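BIS(5'-nucleosyl)-tetraphosphatase (Diadenosine tetraphosphatase), putative (PDB 5CFJ) probably hydrolyses diadenosine tetraphosphate asymmetrically, as a Nudix hydrolase of the malaria parasite Plasmodium falciparum. Local coordinates at residues K120-H125 against D138-A143; T45-L50 against E67-N72; T96-A101 against E134-L139; F9-C14 against D74-L79. One frame throughout, in Å; residues are numbered along the deposited sequence. Where two conformers were deposited one is given.

Interaction 1: K120-H125 against D138-A143; sequences KWIGSH and DLLKEA
Ser-124 and Leu-140 bring the two backbones together, with 5.4 Å between Ser-124 CA and Leu-140 CA. The chain leaves the strand around Ile-122, passes through Gly-123 and begins a 3-10 turn at Ser-124, whose backbone abuts one side of helix 134-147. The small side chain of Ser-124 allows so short an approach. Both CB atoms point at the opposing segment, and Ser-124 CB meets Leu-140 CB at 3.9 Å. The isobutyl group of Leu-140 continues past the serine: with CG anti to the carbonyl carbon (chi1 -57°), its CD1 lies 4.1 Å from Ser-124 CA. The same methyl is the meeting point for Ile-122, which reaches in from the strand. Ile-122 has an extended second torsion (chi2 169°), which carries its CD1 outward to a loose 4.3 Å from Leu-140 CD1. One helix residue later the contact thins out, the aliphatic base of Lys-141 lying beside Ser-124 with 4.3 Å between Lys-141 CG and Ser-124 CB. The interface is therefore apolar, even though a serine stands at its middle. In the conformer considered, the hydroxyl of Ser-124 turns to the carboxylate of Glu-144, further along the same helix. Leu-140 extends the apolar cluster inward, touching Phe-32 and Leu-12 on two strands of the sheet. The example illustrates how a strand-loop-helix connection closes on itself: strand 116-122 leads into the C-terminal helix, which folds back on the central sheet as one of the outer helices of the alpha-beta-alpha sandwich characteristic of Nudix hydrolases.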
loop_
_atom_site.group_PDB
_atom_site.type_symbol
_atom_site.label_atom_id
_atom_site.label_comp_id
_atom_site.label_asym_id
_atom_site.label_seq_id
_atom_site.Cartn_x
_atom_site.Cartn_y
_atom_site.Cartn_z
ATOM N N LYS A 120 8.470 -0.094 6.314
ATOM C CA LYS A 120 9.387 -1.098 5.800
ATOM C C LYS A 120 9.042 -1.385 4.357
ATOM O O LYS A 120 7.867 -1.509 4.023
ATOM C CB LYS A 120 9.301 -2.402 6.601
ATOM C CG LYS A 120 9.908 -2.355 7.987
ATOM C CD LYS A 120 11.390 -2.034 7.934
ATOM C CE LYS A 120 11.941 -1.881 9.336
ATOM N NZ LYS A 120 11.020 -1.051 10.154
ATOM N N TRP A 121 10.060 -1.508 3.519
ATOM C CA TRP A 121 9.882 -1.986 2.163
ATOM C C TRP A 121 9.986 -3.500 2.243
ATOM O O TRP A 121 11.069 -4.027 2.502
ATOM C CB TRP A 121 10.943 -1.413 1.250
ATOM C CG TRP A 121 10.749 0.026 0.913
ATOM C CD1 TRP A 121 11.320 1.111 1.526
ATOM C CD2 TRP A 121 9.953 0.541 -0.155
ATOM N NE1 TRP A 121 10.913 2.270 0.909
ATOM C CE2 TRP A 121 10.081 1.950 -0.130
ATOM C CE3 TRP A 121 9.150 -0.053 -1.138
ATOM C CZ2 TRP A 121 9.435 2.774 -1.053
ATOM C CZ3 TRP A 121 8.508 0.767 -2.050
ATOM C CH2 TRP A 121 8.658 2.168 -2.003
ATOM N N ILE A 122 8.875 -4.205 2.061
ATOM C CA ILE A 122 8.860 -5.657 2.243
ATOM C C ILE A 122 8.594 -6.416 0.946
ATOM O O ILE A 122 7.874 -5.960 0.055
ATOM C CB ILE A 122 7.816 -6.083 3.311
ATOM C CG1 ILE A 122 6.385 -5.784 2.852
ATOM C CG2 ILE A 122 8.134 -5.422 4.657
ATOM C CD1 ILE A 122 5.326 -6.413 3.738
ATOM N N GLY A 123 9.204 -7.585 0.837
ATOM C CA GLY A 123 8.905 -8.470 -0.265
ATOM C C GLY A 123 7.662 -9.280 0.041
ATOM O O GLY A 123 7.258 -9.425 1.208
ATOM N N SER A 124 7.052 -9.820 -1.005
ATOM C CA SER A 124 5.872 -10.653 -0.839
ATOM C C SER A 124 6.130 -11.822 0.121
ATOM O O SER A 124 5.243 -12.216 0.875
ATOM C CB SER A 124 5.407 -11.174 -2.197
ATOM O OG SER A 124 6.421 -11.939 -2.826
ATOM N N HIS A 125 7.347 -12.359 0.111
ATOM C CA HIS A 125 7.682 -13.496 0.972
ATOM C C HIS A 125 7.707 -13.157 2.456
ATOM O O HIS A 125 7.766 -14.053 3.294
ATOM C CB HIS A 125 9.035 -14.094 0.574
ATOM C CG HIS A 125 9.007 -14.842 -0.723
ATOM N ND1 HIS A 125 9.734 -15.994 -0.930
ATOM C CD2 HIS A 125 8.347 -14.600 -1.881
ATOM C CE1 HIS A 125 9.517 -16.435 -2.158
ATOM N NE2 HIS A 125 8.680 -15.605 -2.756
ATOM N N ASP A 138 -1.891 -12.012 -0.592
ATOM C CA ASP A 138 -2.225 -12.439 -1.929
ATOM C C ASP A 138 -2.150 -11.266 -2.895
ATOM O O ASP A 138 -1.700 -11.436 -4.026
ATOM C CB ASP A 138 -3.607 -13.083 -1.967
ATOM C CG ASP A 138 -3.645 -14.400 -1.225
ATOM O OD1 ASP A 138 -2.559 -14.931 -0.905
ATOM O OD2 ASP A 138 -4.748 -14.907 -0.961
ATOM N N LEU A 139 -2.559 -10.073 -2.450
ATOM C CA LEU A 139 -2.381 -8.872 -3.256
ATOM C C LEU A 139 -0.926 -8.722 -3.669
ATOM O O LEU A 139 -0.636 -8.428 -4.836
ATOM C CB LEU A 139 -2.841 -7.642 -2.480
ATOM C CG LEU A 139 -2.582 -6.282 -3.130
ATOM C CD1 LEU A 139 -3.423 -6.094 -4.391
ATOM C CD2 LEU A 139 -2.851 -5.165 -2.132
ATOM N N LEU A 140 -0.004 -8.897 -2.723
ATOM C CA LEU A 140 1.409 -8.719 -3.086
ATOM C C LEU A 140 1.860 -9.748 -4.119
ATOM O O LEU A 140 2.573 -9.414 -5.101
ATOM C CB LEU A 140 2.315 -8.796 -1.862
ATOM C CG LEU A 140 1.983 -7.800 -0.754
ATOM C CD1 LEU A 140 3.086 -7.812 0.300
ATOM C CD2 LEU A 140 1.771 -6.407 -1.313
ATOM N N LYS A 141 1.459 -11.004 -3.930
ATOM C CA LYS A 141 1.859 -12.022 -4.906
ATOM C C LYS A 141 1.285 -11.754 -6.302
ATOM O O LYS A 141 1.976 -11.888 -7.325
ATOM C CB LYS A 141 1.440 -13.412 -4.434
ATOM C CG LYS A 141 2.258 -13.932 -3.275
ATOM C CD LYS A 141 1.911 -15.379 -2.982
ATOM C CE LYS A 141 2.106 -16.248 -4.213
ATOM N NZ LYS A 141 3.537 -16.332 -4.615
ATOM N N GLU A 142 0.020 -11.365 -6.353
ATOM C CA GLU A 142 -0.627 -11.092 -7.629
ATOM C C GLU A 142 -0.043 -9.845 -8.314
ATOM O O GLU A 142 0.132 -9.824 -9.544
ATOM C CB GLU A 142 -2.139 -10.988 -7.417
ATOM C CG GLU A 142 -2.705 -12.323 -6.901
ATOM C CD GLU A 142 -4.192 -12.312 -6.568
ATOM O OE1 GLU A 142 -4.865 -11.289 -6.798
ATOM O OE2 GLU A 142 -4.693 -13.345 -6.065
ATOM N N ALA A 143 0.318 -8.837 -7.524
ATOM C CA ALA A 143 0.977 -7.663 -8.076
ATOM C C ALA A 143 2.323 -8.049 -8.672
ATOM O O ALA A 143 2.693 -7.570 -9.745
ATOM C CB ALA A 143 1.144 -6.584 -7.012
#

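Interaction 2: T45-L50 against E67-N72; sequences TPPKGL and EETGIN. With SO4 (sulfate ion), chain B.
Glu-68 reaches across to the backbone of Pro-47 and Lys-48, joining the helix of the Nudix box, the family's signature motif, to the strand that leads into it. Lys-48 N donates to Glu-68 OE1 at 3.1 Å, with an N-H...O angle of 149°. The donor comes from the syn side but stands 33° out of the carboxylate plane, so the bond is somewhat tilted. The glutamate chain runs straight beyond CG (chi2 175°), carrying the carboxylate alongside the strand, where Glu-68 OE1 also lies 3.2 Å from Pro-47 CA. The other oxygen, Glu-68 OE2, is only 2.9 Å from Lys-48 O. These are two acceptors, and with Glu-64 and Glu-115 nearby they form a cluster of oxygens consistent with the divalent-metal site usual in Nudix enzymes. One water donates to both segments, to Glu-68 OE1 at 2.9 Å and to Pro-46 O at 3.0 Å. Beside the polar group, the Pro-47 ring crosses the Thr-69 side chain at about a right angle, with Pro-47 CG 3.8 Å from Thr-69 CG2. Further out, Lys-48 NZ binds a sulfate through O1 at 2.8 Å; Tyr-87, His-43 and Lys-94 hold the same anion, which probably came from the crystallisation liquor. At the helix end Thr-69 forms an ST turn, its OG1 bonded to Thr-65 O and accepting from Ile-71 N at 3.0 Å.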
loop_
_atom_site.group_PDB
_atom_site.type_symbol
_atom_site.label_atom_id
_atom_site.label_comp_id
_atom_site.label_asym_id
_atom_site.label_seq_id
_atom_site.Cartn_x
_atom_site.Cartn_y
_atom_site.Cartn_z
ATOM N N THR A 45 0.149 -1.912 6.707
ATOM C CA THR A 45 -0.575 -1.838 5.438
ATOM C C THR A 45 0.127 -0.865 4.498
ATOM O O THR A 45 0.941 -0.058 4.942
ATOM C CB THR A 45 -2.046 -1.353 5.615
ATOM O OG1 THR A 45 -2.072 0.059 5.846
ATOM C CG2 THR A 45 -2.774 -2.080 6.744
ATOM N N PRO A 46 -0.213 -0.912 3.198
ATOM C CA PRO A 46 0.228 0.177 2.319
ATOM C C PRO A 46 -0.457 1.488 2.713
ATOM O O PRO A 46 -1.394 1.487 3.518
ATOM C CB PRO A 46 -0.214 -0.291 0.920
ATOM C CG PRO A 46 -0.480 -1.772 1.067
ATOM C CD PRO A 46 -0.978 -1.937 2.465
ATOM N N PRO A 47 0.016 2.614 2.164
ATOM C CA PRO A 47 -0.672 3.891 2.380
ATOM C C PRO A 47 -2.103 3.840 1.834
ATOM O O PRO A 47 -2.305 3.372 0.719
ATOM C CB PRO A 47 0.185 4.889 1.595
ATOM C CG PRO A 47 1.481 4.174 1.320
ATOM C CD PRO A 47 1.133 2.741 1.215
ATOM N N LYS A 48 -3.071 4.311 2.612
ATOM C CA LYS A 48 -4.475 4.277 2.224
ATOM C C LYS A 48 -5.314 5.140 3.152
ATOM O O LYS A 48 -4.877 5.480 4.256
ATOM C CB LYS A 48 -5.018 2.851 2.252
ATOM C CG LYS A 48 -5.058 2.246 3.639
ATOM C CD LYS A 48 -5.840 0.953 3.631
ATOM C CE LYS A 48 -5.634 0.173 4.919
ATOM N NZ LYS A 48 -6.014 0.959 6.123
ATOM N N GLY A 49 -6.530 5.456 2.722
ATOM C CA GLY A 49 -7.479 6.117 3.599
ATOM C C GLY A 49 -8.819 6.368 2.947
ATOM O O GLY A 49 -9.092 5.893 1.844
ATOM N N LEU A 50 -9.660 7.126 3.639
ATOM C CA LEU A 50 -11.016 7.383 3.185
ATOM C C LEU A 50 -11.110 8.526 2.177
ATOM O O LEU A 50 -10.272 9.430 2.150
ATOM C CB LEU A 50 -11.916 7.697 4.379
ATOM C CG LEU A 50 -11.873 6.712 5.547
ATOM C CD1 LEU A 50 -12.851 7.141 6.620
ATOM C CD2 LEU A 50 -12.171 5.300 5.085
ATOM N N GLU A 67 -0.074 12.251 2.187
ATOM C CA GLU A 67 -0.225 12.569 3.601
ATOM C C GLU A 67 0.585 11.633 4.484
ATOM O O GLU A 67 1.179 12.059 5.474
ATOM C CB GLU A 67 -1.693 12.501 4.017
ATOM C CG GLU A 67 -2.532 13.614 3.432
ATOM C CD GLU A 67 -3.955 13.634 3.946
ATOM O OE1 GLU A 67 -4.198 13.120 5.058
ATOM O OE2 GLU A 67 -4.828 14.183 3.238
ATOM N N GLU A 68 0.607 10.352 4.131
ATOM C CA GLU A 68 1.167 9.339 5.018
ATOM C C GLU A 68 2.648 9.058 4.788
ATOM O O GLU A 68 3.296 8.450 5.641
ATOM C CB GLU A 68 0.355 8.046 4.904
ATOM C CG GLU A 68 -1.038 8.225 5.459
ATOM C CD GLU A 68 -1.937 7.025 5.282
ATOM O OE1 GLU A 68 -1.533 6.002 4.686
ATOM O OE2 GLU A 68 -3.081 7.101 5.768
ATOM N N THR A 69 3.193 9.496 3.656
ATOM C CA THR A 69 4.588 9.201 3.330
ATOM C C THR A 69 5.381 10.404 2.827
ATOM O O THR A 69 6.595 10.322 2.671
ATOM C CB THR A 69 4.707 8.120 2.232
ATOM O OG1 THR A 69 4.278 8.659 0.977
ATOM C CG2 THR A 69 3.916 6.872 2.556
ATOM N N GLY A 70 4.697 11.496 2.501
ATOM C CA GLY A 70 5.342 12.642 1.880
ATOM C C GLY A 70 5.692 12.430 0.412
ATOM O O GLY A 70 6.254 13.312 -0.225
ATOM N N ILE A 71 5.338 11.275 -0.146
ATOM C CA ILE A 71 5.673 10.989 -1.535
ATOM C C ILE A 71 4.509 11.363 -2.441
ATOM O O ILE A 71 3.414 10.811 -2.311
ATOM C CB ILE A 71 6.025 9.504 -1.732
ATOM C CG1 ILE A 71 7.217 9.114 -0.852
ATOM C CG2 ILE A 71 6.298 9.214 -3.195
ATOM C CD1 ILE A 71 7.526 7.628 -0.872
ATOM N N ASN A 72 4.743 12.309 -3.351
ATOM C CA ASN A 72 3.717 12.767 -4.276
ATOM C C ASN A 72 3.750 11.979 -5.578
ATOM O O ASN A 72 4.710 11.260 -5.854
ATOM C CB ASN A 72 3.889 14.259 -4.562
ATOM C CG ASN A 72 2.568 14.967 -4.759
ATOM O OD1 ASN A 72 1.559 14.353 -5.104
ATOM N ND2 ASN A 72 2.567 16.271 -4.533
HETATM S S SO4 B . -7.531 -1.818 7.867
HETATM O O1 SO4 B . -6.331 -1.008 8.045
HETATM O O2 SO4 B . -8.221 -1.479 6.629
HETATM O O3 SO4 B . -7.154 -3.229 7.853
HETATM O O4 SO4 B . -8.426 -1.591 9.001
HETATM O O HOH W 1 -1.961 3.337 5.804
#

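Interaction 3: T96-A101 against E134-L139; sequences TTYYLA and ESLADL
The meeting of Tyr-98 with Leu-139 is set by their first torsions: the tyrosine CG lies beside its own N, opposite the carbonyl carbon (chi1 -68°), and the leucine CG takes the position opposite N (chi1 174°). Strand and helix thus each send a side chain into the gap, the two crossing at about a right angle. Leu-139 CD2 comes close to the ring, 3.5 Å from Tyr-98 CD2. One turn earlier in the helix, Leu-136 adds a second methyl further out along the same ring, its CD2 lying 3.9 Å from Tyr-98 CE2 and 4.0 Å from Tyr-98 OH. Both methyls approach obliquely. Thr-96 CG2, from the same strand, sits 3.4 Å above the plane of the ring, displaced toward the rim, which probably helps to fix its tilt. Pro-46 touches both Tyr-98 and Leu-136, filling in beside them. A sulfate, probably from the crystallisation liquor, has its nearest atom about 6 Å from the Tyr-98 side chain. With 8.9 Å between Tyr-98 CA and Leu-139 CA, this is a contact of side chains alone: leucines one turn apart in the C-terminal helix packed on an aromatic residue of the sheet, the helix-on-sheet layering of the Nudix fold.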
loop_
_atom_site.group_PDB
_atom_site.type_symbol
_atom_site.label_atom_id
_atom_site.label_comp_id
_atom_site.label_asym_id
_atom_site.label_seq_id
_atom_site.Cartn_x
_atom_site.Cartn_y
_atom_site.Cartn_z
ATOM N N THR A 96 -11.233 -2.032 0.543
ATOM C CA THR A 96 -10.107 -1.167 0.236
ATOM C C THR A 96 -9.638 -1.452 -1.177
ATOM O O THR A 96 -9.424 -2.601 -1.530
ATOM C CB THR A 96 -8.949 -1.360 1.215
ATOM O OG1 THR A 96 -9.406 -1.059 2.538
ATOM C CG2 THR A 96 -7.804 -0.431 0.853
ATOM N N THR A 97 -9.506 -0.406 -1.986
ATOM C CA THR A 97 -9.000 -0.547 -3.338
ATOM C C THR A 97 -7.579 -0.025 -3.402
ATOM O O THR A 97 -7.319 1.107 -2.993
ATOM C CB THR A 97 -9.875 0.202 -4.332
ATOM O OG1 THR A 97 -11.204 -0.324 -4.271
ATOM C CG2 THR A 97 -9.355 0.048 -5.747
ATOM N N TYR A 98 -6.666 -0.869 -3.878
ATOM C CA TYR A 98 -5.268 -0.496 -4.051
ATOM C C TYR A 98 -4.944 -0.360 -5.528
ATOM O O TYR A 98 -5.343 -1.204 -6.334
ATOM C CB TYR A 98 -4.345 -1.535 -3.423
ATOM C CG TYR A 98 -4.421 -1.591 -1.923
ATOM C CD1 TYR A 98 -3.771 -0.643 -1.140
ATOM C CD2 TYR A 98 -5.144 -2.594 -1.277
ATOM C CE1 TYR A 98 -3.829 -0.698 0.241
ATOM C CE2 TYR A 98 -5.202 -2.655 0.101
ATOM C CZ TYR A 98 -4.551 -1.702 0.856
ATOM O OH TYR A 98 -4.600 -1.746 2.238
ATOM N N TYR A 99 -4.200 0.695 -5.855
ATOM C CA TYR A 99 -3.734 0.975 -7.212
ATOM C C TYR A 99 -2.226 0.820 -7.206
ATOM O O TYR A 99 -1.551 1.457 -6.410
ATOM C CB TYR A 99 -4.120 2.393 -7.648
ATOM C CG TYR A 99 -5.597 2.701 -7.492
ATOM C CD1 TYR A 99 -6.092 3.207 -6.298
ATOM C CD2 TYR A 99 -6.495 2.467 -8.524
ATOM C CE1 TYR A 99 -7.433 3.488 -6.137
ATOM C CE2 TYR A 99 -7.849 2.746 -8.370
ATOM C CZ TYR A 99 -8.302 3.248 -7.170
ATOM O OH TYR A 99 -9.629 3.528 -6.993
ATOM N N LEU A 100 -1.695 -0.026 -8.076
ATOM C CA LEU A 100 -0.257 -0.275 -8.111
ATOM C C LEU A 100 0.509 0.894 -8.712
ATOM O O LEU A 100 0.096 1.457 -9.725
ATOM C CB LEU A 100 0.026 -1.540 -8.915
ATOM C CG LEU A 100 1.467 -2.057 -8.996
ATOM C CD1 LEU A 100 1.998 -2.490 -7.634
ATOM C CD2 LEU A 100 1.566 -3.200 -9.989
ATOM N N ALA A 101 1.632 1.249 -8.103
ATOM C CA ALA A 101 2.511 2.268 -8.669
ATOM C C ALA A 101 3.956 1.893 -8.403
ATOM O O ALA A 101 4.255 1.293 -7.372
ATOM C CB ALA A 101 2.204 3.636 -8.083
ATOM N N GLU A 134 -4.546 -12.726 4.671
ATOM C CA GLU A 134 -4.443 -13.405 3.388
ATOM C C GLU A 134 -4.736 -12.481 2.222
ATOM O O GLU A 134 -4.071 -12.554 1.196
ATOM C CB GLU A 134 -5.391 -14.599 3.336
ATOM C CG GLU A 134 -4.938 -15.742 4.210
ATOM C CD GLU A 134 -5.935 -16.882 4.286
ATOM O OE1 GLU A 134 -6.943 -16.866 3.547
ATOM O OE2 GLU A 134 -5.703 -17.800 5.096
ATOM N N SER A 135 -5.726 -11.611 2.378
ATOM C CA SER A 135 -6.087 -10.685 1.298
ATOM C C SER A 135 -4.899 -9.837 0.831
ATOM O O SER A 135 -4.650 -9.689 -0.381
ATOM C CB SER A 135 -7.236 -9.775 1.744
ATOM O OG SER A 135 -6.925 -9.102 2.954
ATOM N N LEU A 136 -4.156 -9.301 1.796
ATOM C CA LEU A 136 -3.003 -8.455 1.502
ATOM C C LEU A 136 -1.813 -9.257 0.999
ATOM O O LEU A 136 -1.124 -8.837 0.061
ATOM C CB LEU A 136 -2.583 -7.655 2.736
ATOM C CG LEU A 136 -3.241 -6.300 2.944
ATOM C CD1 LEU A 136 -2.685 -5.639 4.183
ATOM C CD2 LEU A 136 -3.032 -5.419 1.717
ATOM N N ALA A 137 -1.567 -10.403 1.628
ATOM C CA ALA A 137 -0.474 -11.263 1.191
ATOM C C ALA A 137 -0.657 -11.637 -0.286
ATOM O O ALA A 137 0.268 -11.565 -1.136
ATOM C CB ALA A 137 -0.406 -12.506 2.066
ATOM N N ASP A 138 -1.891 -12.012 -0.592
ATOM C CA ASP A 138 -2.225 -12.439 -1.929
ATOM C C ASP A 138 -2.150 -11.266 -2.895
ATOM O O ASP A 138 -1.700 -11.436 -4.026
ATOM C CB ASP A 138 -3.607 -13.083 -1.967
ATOM C CG ASP A 138 -3.645 -14.400 -1.225
ATOM O OD1 ASP A 138 -2.559 -14.931 -0.905
ATOM O OD2 ASP A 138 -4.748 -14.907 -0.961
ATOM N N LEU A 139 -2.559 -10.073 -2.450
ATOM C CA LEU A 139 -2.381 -8.872 -3.256
ATOM C C LEU A 139 -0.926 -8.722 -3.669
ATOM O O LEU A 139 -0.636 -8.428 -4.836
ATOM C CB LEU A 139 -2.841 -7.642 -2.480
ATOM C CG LEU A 139 -2.582 -6.282 -3.130
ATOM C CD1 LEU A 139 -3.423 -6.094 -4.391
ATOM C CD2 LEU A 139 -2.851 -5.165 -2.132
#

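Interaction 4: F9-C14 against D74-L79; sequences FGILLC and DKYKLL
Apolar contacts join Ile-11 and Leu-13 to Tyr-76 and Leu-78, with Tyr-76 and Ile-11 each having two partners. Leu-13 lays CD1 against the root of the tyrosine, 3.8 Å from both Tyr-76 CB and Tyr-76 CD2, approaching the ring obliquely. At the far end of that ring, Ile-11 comes from the opposite direction, with Ile-11 CG1 4.3 Å from Tyr-76 CZ. Tyr-76 bridges the two strand residues because its CG sits between its own N and carbonyl carbon (chi1 52°), directing the ring along strand 6-16. The outer methyl of Ile-11 turns to Leu-78, Ile-11 CD1 meeting Leu-78 CD2 at 3.9 Å. These strands are not sheet neighbours: strand 92-103 pairs with both in the mixed sheet of the Nudix fold, and its Ala-101 touches both Ile-11 and Tyr-76. Their short segments stay 8.7 Å apart at closest and run at 122°. Helix 57-69 packs on the same cluster, placing Ala-61 and Thr-65 against Ile-11 and Val-62 against Tyr-76. The charged interaction lies within one segment, ahead of the strand, where Lys-75 NZ forms a salt bridge with Asp-74 OD2 at 2.8 Å, meeting the syn side of the carboxylate.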
loop_
_atom_site.group_PDB
_atom_site.type_symbol
_atom_site.label_atom_id
_atom_site.label_comp_id
_atom_site.label_asym_id
_atom_site.label_seq_id
_atom_site.Cartn_x
_atom_site.Cartn_y
_atom_site.Cartn_z
ATOM N N PHE A 9 -8.997 3.682 -0.018
ATOM C CA PHE A 9 -8.286 3.731 -1.281
ATOM C C PHE A 9 -6.828 4.002 -0.983
ATOM O O PHE A 9 -6.505 4.869 -0.170
ATOM C CB PHE A 9 -8.881 4.822 -2.180
ATOM C CG PHE A 9 -10.348 4.650 -2.401
ATOM C CD1 PHE A 9 -11.259 5.155 -1.491
ATOM C CD2 PHE A 9 -10.818 3.909 -3.474
ATOM C CE1 PHE A 9 -12.613 4.953 -1.667
ATOM C CE2 PHE A 9 -12.171 3.708 -3.650
ATOM C CZ PHE A 9 -13.064 4.238 -2.747
ATOM N N GLY A 10 -5.939 3.270 -1.639
ATOM C CA GLY A 10 -4.526 3.441 -1.394
ATOM C C GLY A 10 -3.667 3.143 -2.592
ATOM O O GLY A 10 -4.119 2.576 -3.589
ATOM N N ILE A 11 -2.410 3.543 -2.490
ATOM C CA ILE A 11 -1.431 3.209 -3.508
ATOM C C ILE A 11 -0.627 2.024 -2.997
ATOM O O ILE A 11 -0.028 2.084 -1.922
ATOM C CB ILE A 11 -0.481 4.385 -3.843
ATOM C CG1 ILE A 11 -1.256 5.593 -4.393
ATOM C CG2 ILE A 11 0.617 3.929 -4.814
ATOM C CD1 ILE A 11 -1.886 5.357 -5.771
ATOM N N LEU A 12 -0.640 0.932 -3.751
ATOM C CA LEU A 12 0.296 -0.154 -3.510
ATOM C C LEU A 12 1.593 0.250 -4.196
ATOM O O LEU A 12 1.782 0.043 -5.399
ATOM C CB LEU A 12 -0.240 -1.487 -4.027
ATOM C CG LEU A 12 0.678 -2.687 -3.816
ATOM C CD1 LEU A 12 0.919 -2.909 -2.325
ATOM C CD2 LEU A 12 0.078 -3.923 -4.472
ATOM N N LEU A 13 2.443 0.907 -3.425
ATOM C CA LEU A 13 3.686 1.468 -3.927
ATOM C C LEU A 13 4.773 0.408 -3.889
ATOM O O LEU A 13 5.041 -0.178 -2.839
ATOM C CB LEU A 13 4.092 2.697 -3.110
ATOM C CG LEU A 13 5.259 3.506 -3.666
ATOM C CD1 LEU A 13 4.888 4.140 -5.013
ATOM C CD2 LEU A 13 5.677 4.578 -2.664
ATOM N N CYS A 14 5.387 0.152 -5.038
ATOM C CA CYS A 14 6.445 -0.842 -5.137
ATOM C C CYS A 14 7.727 -0.217 -5.663
ATOM O O CYS A 14 7.722 0.907 -6.161
ATOM C CB CYS A 14 6.021 -2.019 -6.028
ATOM S SG CYS A 14 5.948 -1.691 -7.790
ATOM N N ASP A 74 4.289 12.628 -8.620
ATOM C CA ASP A 74 5.352 12.841 -9.600
ATOM C C ASP A 74 6.523 11.888 -9.351
ATOM O O ASP A 74 7.384 11.723 -10.210
ATOM C CB ASP A 74 5.838 14.290 -9.578
ATOM C CG ASP A 74 6.454 14.666 -8.256
ATOM O OD1 ASP A 74 5.699 14.760 -7.267
ATOM O OD2 ASP A 74 7.686 14.854 -8.197
ATOM N N LYS A 75 6.546 11.249 -8.182
ATOM C CA LYS A 75 7.636 10.339 -7.826
ATOM C C LYS A 75 7.411 8.909 -8.283
ATOM O O LYS A 75 8.312 8.077 -8.186
ATOM C CB LYS A 75 7.850 10.336 -6.313
ATOM C CG LYS A 75 8.155 11.697 -5.727
ATOM C CD LYS A 75 9.386 12.307 -6.373
ATOM C CE LYS A 75 9.811 13.569 -5.648
ATOM N NZ LYS A 75 8.749 14.608 -5.621
ATOM N N TYR A 76 6.207 8.599 -8.748
ATOM C CA TYR A 76 5.926 7.217 -9.117
ATOM C C TYR A 76 5.115 7.116 -10.400
ATOM O O TYR A 76 4.452 8.069 -10.818
ATOM C CB TYR A 76 5.238 6.471 -7.961
ATOM C CG TYR A 76 4.009 7.106 -7.345
ATOM C CD1 TYR A 76 2.780 7.086 -7.992
ATOM C CD2 TYR A 76 4.071 7.675 -6.075
ATOM C CE1 TYR A 76 1.657 7.630 -7.401
ATOM C CE2 TYR A 76 2.954 8.219 -5.478
ATOM C CZ TYR A 76 1.750 8.201 -6.148
ATOM O OH TYR A 76 0.631 8.751 -5.551
ATOM N N LYS A 77 5.214 5.953 -11.026
ATOM C CA LYS A 77 4.481 5.648 -12.236
ATOM C C LYS A 77 3.287 4.790 -11.878
ATOM O O LYS A 77 3.448 3.670 -11.390
ATOM C CB LYS A 77 5.362 4.913 -13.229
ATOM C CG LYS A 77 4.670 4.558 -14.521
ATOM C CD LYS A 77 5.587 3.732 -15.402
ATOM C CE LYS A 77 4.917 3.281 -16.681
ATOM N NZ LYS A 77 5.881 2.510 -17.513
ATOM N N LEU A 78 2.089 5.311 -12.092
ATOM C CA LEU A 78 0.882 4.533 -11.876
ATOM C C LEU A 78 0.822 3.433 -12.917
ATOM O O LEU A 78 0.944 3.689 -14.115
ATOM C CB LEU A 78 -0.365 5.418 -11.928
ATOM C CG LEU A 78 -0.538 6.399 -10.764
ATOM C CD1 LEU A 78 -1.551 7.480 -11.114
ATOM C CD2 LEU A 78 -0.955 5.669 -9.500
ATOM N N LEU A 79 0.649 2.205 -12.454
ATOM C CA LEU A 79 0.590 1.063 -13.355
ATOM C C LEU A 79 -0.834 0.571 -13.522
ATOM O O LEU A 79 -1.727 0.897 -12.738
ATOM C CB LEU A 79 1.479 -0.073 -12.845
ATOM C CG LEU A 79 2.941 0.337 -12.649
ATOM C CD1 LEU A 79 3.747 -0.825 -12.093
ATOM C CD2 LEU A 79 3.561 0.851 -13.947
#

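How the interactions relate
The four contacts share one mixed sheet and divide between its two helix-bearing sides. Interactions 1 and 3 both use helix 134-147, share Asp-138 and Leu-139, and have centres about 8 Å apart. Interactions 2 and 4 lie toward helix 57-69, with centres about 10 Å apart, and their strands 44-50 and 6-16 are neighbours. Interactions 1 and 2 stand on opposite sides of the chain's centre, about 17 Å between centres. Along the chain, interaction 2 falls between the two segments of interaction 4, while interactions 1 and 3 close later, on the C-terminal helix. In strand 6-16, Leu-12 meets Leu-139 and Leu-140 whereas Ile-11 faces the Nudix-box helix, so this strand probably couples the two helical sides.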